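Local coordinates for spike protein P1 (PDB 2VVE) that binds the host receptor of bacteriophage PM2 through its C-terminal region, as the spike at the fivefold vertices of the virion, at residues V23-P28 with F75-Y80; D43-G48 with N79-D84. All blocks are in the same frame, centred on the assembly; numbering follows the deposited sequence.

Contact 1: residues V23-P28 with F75-Y80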
# COMPACT_ATOMS: atom_id res chain seq x y z
N VAL A 23 3.40 -30.34 5.21
CA VAL A 23 3.93 -29.72 6.44
C VAL A 23 5.37 -30.16 6.61
O VAL A 23 5.67 -31.37 6.65
CB VAL A 23 3.08 -30.04 7.68
CG1 VAL A 23 3.73 -29.45 8.94
CG2 VAL A 23 1.67 -29.50 7.52
N ARG A 24 6.27 -29.18 6.64
CA ARG A 24 7.70 -29.40 6.75
C ARG A 24 8.26 -28.49 7.82
O ARG A 24 7.65 -27.49 8.19
CB ARG A 24 8.41 -29.11 5.42
CG ARG A 24 8.03 -30.09 4.31
CD ARG A 24 8.81 -29.85 3.05
NE ARG A 24 8.32 -30.69 1.95
CZ ARG A 24 9.08 -31.53 1.25
NH1 ARG A 24 10.38 -31.63 1.51
NH2 ARG A 24 8.55 -32.24 0.26
N GLU A 25 9.44 -28.83 8.32
CA GLU A 25 10.08 -28.00 9.31
C GLU A 25 10.68 -26.74 8.67
O GLU A 25 11.36 -26.83 7.64
CB GLU A 25 11.17 -28.81 10.00
CG GLU A 25 11.68 -28.18 11.26
CD GLU A 25 12.63 -29.07 11.99
OE1 GLU A 25 13.74 -29.30 11.46
OE2 GLU A 25 12.28 -29.53 13.10
N LEU A 26 10.40 -25.58 9.25
CA LEU A 26 10.99 -24.33 8.80
C LEU A 26 12.31 -24.10 9.53
O LEU A 26 13.31 -23.74 8.91
CB LEU A 26 10.04 -23.15 9.06
CG LEU A 26 10.53 -21.80 8.56
CD1 LEU A 26 10.42 -21.72 7.05
CD2 LEU A 26 9.76 -20.69 9.25
N LEU A 27 12.29 -24.29 10.84
CA LEU A 27 13.49 -24.21 11.68
C LEU A 27 13.57 -25.41 12.61
O LEU A 27 12.55 -25.83 13.17
CB LEU A 27 13.45 -22.95 12.54
CG LEU A 27 13.29 -21.62 11.80
CD1 LEU A 27 12.84 -20.55 12.78
CD2 LEU A 27 14.58 -21.25 11.07
N PRO A 28 14.79 -25.94 12.82
CA PRO A 28 14.97 -27.07 13.73
C PRO A 28 15.10 -26.58 15.18
O PRO A 28 15.32 -25.39 15.41
CB PRO A 28 16.28 -27.70 13.24
CG PRO A 28 17.09 -26.53 12.74
CD PRO A 28 16.08 -25.50 12.24
N PHE A 75 13.63 -21.21 20.42
CA PHE A 75 14.75 -22.06 20.01
C PHE A 75 14.27 -23.44 19.57
O PHE A 75 15.08 -24.28 19.19
CB PHE A 75 15.84 -22.17 21.09
CG PHE A 75 15.41 -22.92 22.33
CD1 PHE A 75 15.62 -24.30 22.44
CD2 PHE A 75 14.85 -22.25 23.41
CE1 PHE A 75 15.24 -24.99 23.60
CE2 PHE A 75 14.46 -22.93 24.56
CZ PHE A 75 14.67 -24.30 24.65
N GLY A 76 12.96 -23.66 19.65
CA GLY A 76 12.39 -24.96 19.32
C GLY A 76 12.12 -25.13 17.83
O GLY A 76 12.44 -24.24 17.03
N SER A 77 11.54 -26.29 17.49
CA SER A 77 11.12 -26.61 16.13
C SER A 77 9.96 -25.71 15.72
O SER A 77 9.12 -25.35 16.55
CB SER A 77 10.67 -28.09 16.06
OG SER A 77 10.20 -28.41 14.76
N VAL A 78 9.93 -25.32 14.44
CA VAL A 78 8.84 -24.53 13.89
C VAL A 78 8.51 -25.14 12.52
O VAL A 78 9.41 -25.38 11.72
CB VAL A 78 9.22 -23.04 13.74
CG1 VAL A 78 8.04 -22.23 13.14
CG2 VAL A 78 9.60 -22.43 15.10
N ASN A 79 7.23 -25.39 12.29
CA ASN A 79 6.75 -25.99 11.02
C ASN A 79 6.07 -24.99 10.11
O ASN A 79 5.49 -24.01 10.58
CB ASN A 79 5.77 -27.11 11.34
CG ASN A 79 6.45 -28.31 11.96
OD1 ASN A 79 7.51 -28.73 11.53
ND2 ASN A 79 5.83 -28.88 13.00
N TYR A 80 6.12 -25.25 8.80
CA TYR A 80 5.41 -24.43 7.83
C TYR A 80 4.55 -25.30 6.90
O TYR A 80 4.77 -26.51 6.78
CB TYR A 80 6.37 -23.55 7.00
CG TYR A 80 7.16 -24.32 5.94
CD1 TYR A 80 8.42 -24.83 6.23
CD2 TYR A 80 6.63 -24.52 4.66
CE1 TYR A 80 9.15 -25.55 5.26
CE2 TYR A 80 7.36 -25.24 3.68
CZ TYR A 80 8.61 -25.75 4.00
OH TYR A 80 9.34 -26.47 3.07
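Y80 turns the edge of its ring toward E25 and L26. Two neighbours lie there close to the ring plane: CB of L26, 3.7 Å from Y80 CD1, and the carbonyl O of E25, 3.5 Å from Y80 CE1. CG of Y80 stands between the backbone N and the carbonyl carbon (chi1 75°), which carries the ring across to the 23-28 segment, and L26 crosses it at about a right angle. R24 runs beside the tyrosine in the same direction, extended from CG to NE, so that its CD passes 3.4 Å from Y80 OH; guanidinium and ring planes lie 24° apart. The two polar ends then part: the guanidinium makes a salt bridge with D21, and the hydroxyl bonds to the backbone N of R20.

Toward the other end, E25 reaches along the edge of the pair. Its CG is anti to the backbone N (chi1 -166°) and the chain beyond is extended, bringing OE2 to the hydroxyl of S77, whose OG donates at 2.9 Å on the anti side of the carboxylate. N79 turns OD1 toward CA of E25, while its ND2 binds the carbonyl of G48.

A classic beta bulge interrupts the antiparallel pairing: two residues, L26 and L27, stand opposite the single residue V78, whose carbonyl O accepts from L26 N at 2.7 Å and from L27 N at 3.2 Å. L27 and V78 put their side chains on one face of the sheet. L26 also turns inward, packing on I38.

L26, L27, V78 and Y80 thus form the buried part; R24 leaves the face of Y80 to carry its charge to D21, and E25 and S77 pair in the more exposed part. V78 O, accepting two backbone N-H groups, bridges the one-residue shift in register and keeps pairing going where the chain turns a corner at L26.

Contact 2: residues D43-G48 with N79-D84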
# COMPACT_ATOMS: atom_id res chain seq x y z
N ASP A 43 1.94 -16.78 0.69
CA ASP A 43 1.24 -16.99 1.96
C ASP A 43 1.75 -18.26 2.63
O ASP A 43 1.92 -19.31 1.97
CB ASP A 43 -0.27 -17.11 1.77
CG ASP A 43 -0.93 -15.82 1.30
OD1 ASP A 43 -0.30 -14.74 1.31
OD2 ASP A 43 -2.11 -15.90 0.93
N ILE A 44 2.01 -18.18 3.93
CA ILE A 44 2.66 -19.28 4.63
C ILE A 44 1.98 -19.49 5.99
O ILE A 44 1.70 -18.54 6.72
CB ILE A 44 4.20 -19.02 4.81
CG1 ILE A 44 4.91 -20.28 5.34
CG2 ILE A 44 4.48 -17.76 5.70
CD1 ILE A 44 6.43 -20.20 5.32
N TRP A 45 1.73 -20.76 6.30
CA TRP A 45 1.09 -21.11 7.55
C TRP A 45 2.18 -21.62 8.49
O TRP A 45 3.02 -22.43 8.07
CB TRP A 45 -0.01 -22.14 7.29
CG TRP A 45 -1.29 -21.50 6.76
CD1 TRP A 45 -2.43 -21.22 7.48
CD2 TRP A 45 -1.54 -21.04 5.42
NE1 TRP A 45 -3.37 -20.64 6.66
CE2 TRP A 45 -2.85 -20.51 5.40
CE3 TRP A 45 -0.78 -21.02 4.24
CZ2 TRP A 45 -3.43 -19.97 4.24
CZ3 TRP A 45 -1.35 -20.48 3.09
CH2 TRP A 45 -2.67 -19.96 3.10
N ILE A 46 2.21 -21.09 9.71
CA ILE A 46 3.30 -21.34 10.67
C ILE A 46 2.71 -21.90 11.96
O ILE A 46 1.70 -21.41 12.46
CB ILE A 46 4.11 -20.05 10.97
CG1 ILE A 46 4.76 -19.49 9.70
CG2 ILE A 46 5.17 -20.30 12.05
CD1 ILE A 46 5.93 -20.34 9.15
N GLY A 47 3.36 -22.93 12.49
CA GLY A 47 2.89 -23.58 13.71
C GLY A 47 3.92 -24.46 14.38
O GLY A 47 5.05 -24.62 13.89
N GLY A 48 3.51 -25.05 15.50
CA GLY A 48 4.35 -25.94 16.29
C GLY A 48 4.20 -27.38 15.86
O GLY A 48 3.75 -27.66 14.75
N ASN A 79 7.23 -25.39 12.29
CA ASN A 79 6.75 -25.99 11.02
C ASN A 79 6.07 -24.99 10.11
O ASN A 79 5.49 -24.01 10.58
CB ASN A 79 5.77 -27.11 11.34
CG ASN A 79 6.45 -28.31 11.96
OD1 ASN A 79 7.51 -28.73 11.53
ND2 ASN A 79 5.83 -28.88 13.00
N TYR A 80 6.12 -25.25 8.80
CA TYR A 80 5.41 -24.43 7.83
C TYR A 80 4.55 -25.30 6.90
O TYR A 80 4.77 -26.51 6.78
CB TYR A 80 6.37 -23.55 7.00
CG TYR A 80 7.16 -24.32 5.94
CD1 TYR A 80 8.42 -24.83 6.23
CD2 TYR A 80 6.63 -24.52 4.66
CE1 TYR A 80 9.15 -25.55 5.26
CE2 TYR A 80 7.36 -25.24 3.68
CZ TYR A 80 8.61 -25.75 4.00
OH TYR A 80 9.34 -26.47 3.07
N TRP A 81 3.57 -24.66 6.27
CA TRP A 81 2.85 -25.22 5.13
C TRP A 81 2.56 -24.11 4.12
O TRP A 81 2.15 -23.00 4.52
CB TRP A 81 1.53 -25.86 5.58
CG TRP A 81 0.75 -26.52 4.47
CD1 TRP A 81 0.77 -27.84 4.13
CD2 TRP A 81 -0.17 -25.89 3.56
NE1 TRP A 81 -0.07 -28.08 3.06
CE2 TRP A 81 -0.66 -26.90 2.69
CE3 TRP A 81 -0.62 -24.57 3.38
CZ2 TRP A 81 -1.58 -26.63 1.67
CZ3 TRP A 81 -1.53 -24.31 2.36
CH2 TRP A 81 -2.00 -25.34 1.52
N VAL A 82 2.78 -24.39 2.84
CA VAL A 82 2.43 -23.43 1.77
C VAL A 82 1.58 -24.07 0.67
O VAL A 82 0.83 -23.38 -0.01
CB VAL A 82 3.68 -22.76 1.11
CG1 VAL A 82 4.41 -21.87 2.12
CG2 VAL A 82 4.63 -23.80 0.49
N SER A 83 1.71 -25.38 0.51
CA SER A 83 1.13 -26.05 -0.66
C SER A 83 1.17 -27.56 -0.53
O SER A 83 2.06 -28.10 0.12
CB SER A 83 1.89 -25.62 -1.92
OG SER A 83 1.43 -26.34 -3.04
N ASP A 84 0.20 -28.24 -1.15
CA ASP A 84 0.22 -29.70 -1.29
C ASP A 84 0.62 -30.18 -2.69
O ASP A 84 0.54 -31.36 -2.98
CB ASP A 84 -1.12 -30.32 -0.89
CG ASP A 84 -1.38 -30.24 0.59
OD1 ASP A 84 -0.44 -30.48 1.40
OD2 ASP A 84 -2.53 -29.96 0.95
O HOH W 1 0.83 -20.63 -0.13
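Strands 44-47 and 79-81 run antiparallel at 154°, their axes approaching to 4.7 Å, with W45-W81 and G47-N79 as hydrogen-bonded pairs around the non-hydrogen-bonded pair I46-Y80. Each hydrogen-bonded pair is joined by two bonds, from W45 N to W81 O at 2.9 Å and from N79 N to G47 O at 2.8 Å among them.

The two tryptophans stand side by side on one face, pointing the same way, and form an offset edge-to-face pair. The edge of W81 is directed at the face of W45, with six-membered ring centroids 5.5 Å apart and planes at 74°; the closest atoms are the two CE3 carbons, at 3.7 Å. Different first torsions allow this: CG of W81 is anti to its backbone N (chi1 -177°), whereas CG of W45 lies beside its own. The rotation of the W81 indole is further fixed by its NE1, which donates to D84 OD1 at 2.9 Å within the ring plane but from above the plane of the carboxylate; the backbone N of S83 lies over one ring face.

On the other face, I44 and I46 bring their CD1 methyls to CB of Y80, and I44 CG1 meets V82 CG1 at 3.6 Å. F64 continues this apolar layer.

Both ends are tied by polar links. N79 ND2 donates to the carbonyl O of G48 at 3.0 Å, from above the carbonyl plane, and a water donates to the carbonyls of D43 and V82 where the strands separate. At I46 a second subunit takes part, its S14 hydroxyl bonding the carbonyl O.

These are the two inner strands of a four-stranded antiparallel sheet, and I44 and Y80 pack on L19 of the facing sheet, as in a jelly-roll sandwich and consistent with the spike's second jelly-roll domain.

How the contacts relate
Contacts 1 and 2 lie with centres about 9 Å apart in one four-stranded antiparallel sheet, ordered 24-27, 78-81, 44-47, 62-64. Strand 78-81 is common to both: contact 1 lines one of its edges with the outermost strand 24-27, contact 2 the other with 44-47, and N79 and Y80 serve both. Along the chain 23-28 comes first, then 43-48, and both meet strand 78-81, the last of the four in the chain. Across the shared strand L26 and V78 pack on I46, merging the two into one apolar layer. Both contacts also touch another copy of the protein in the four-chain assembly, although the protein is a monomer.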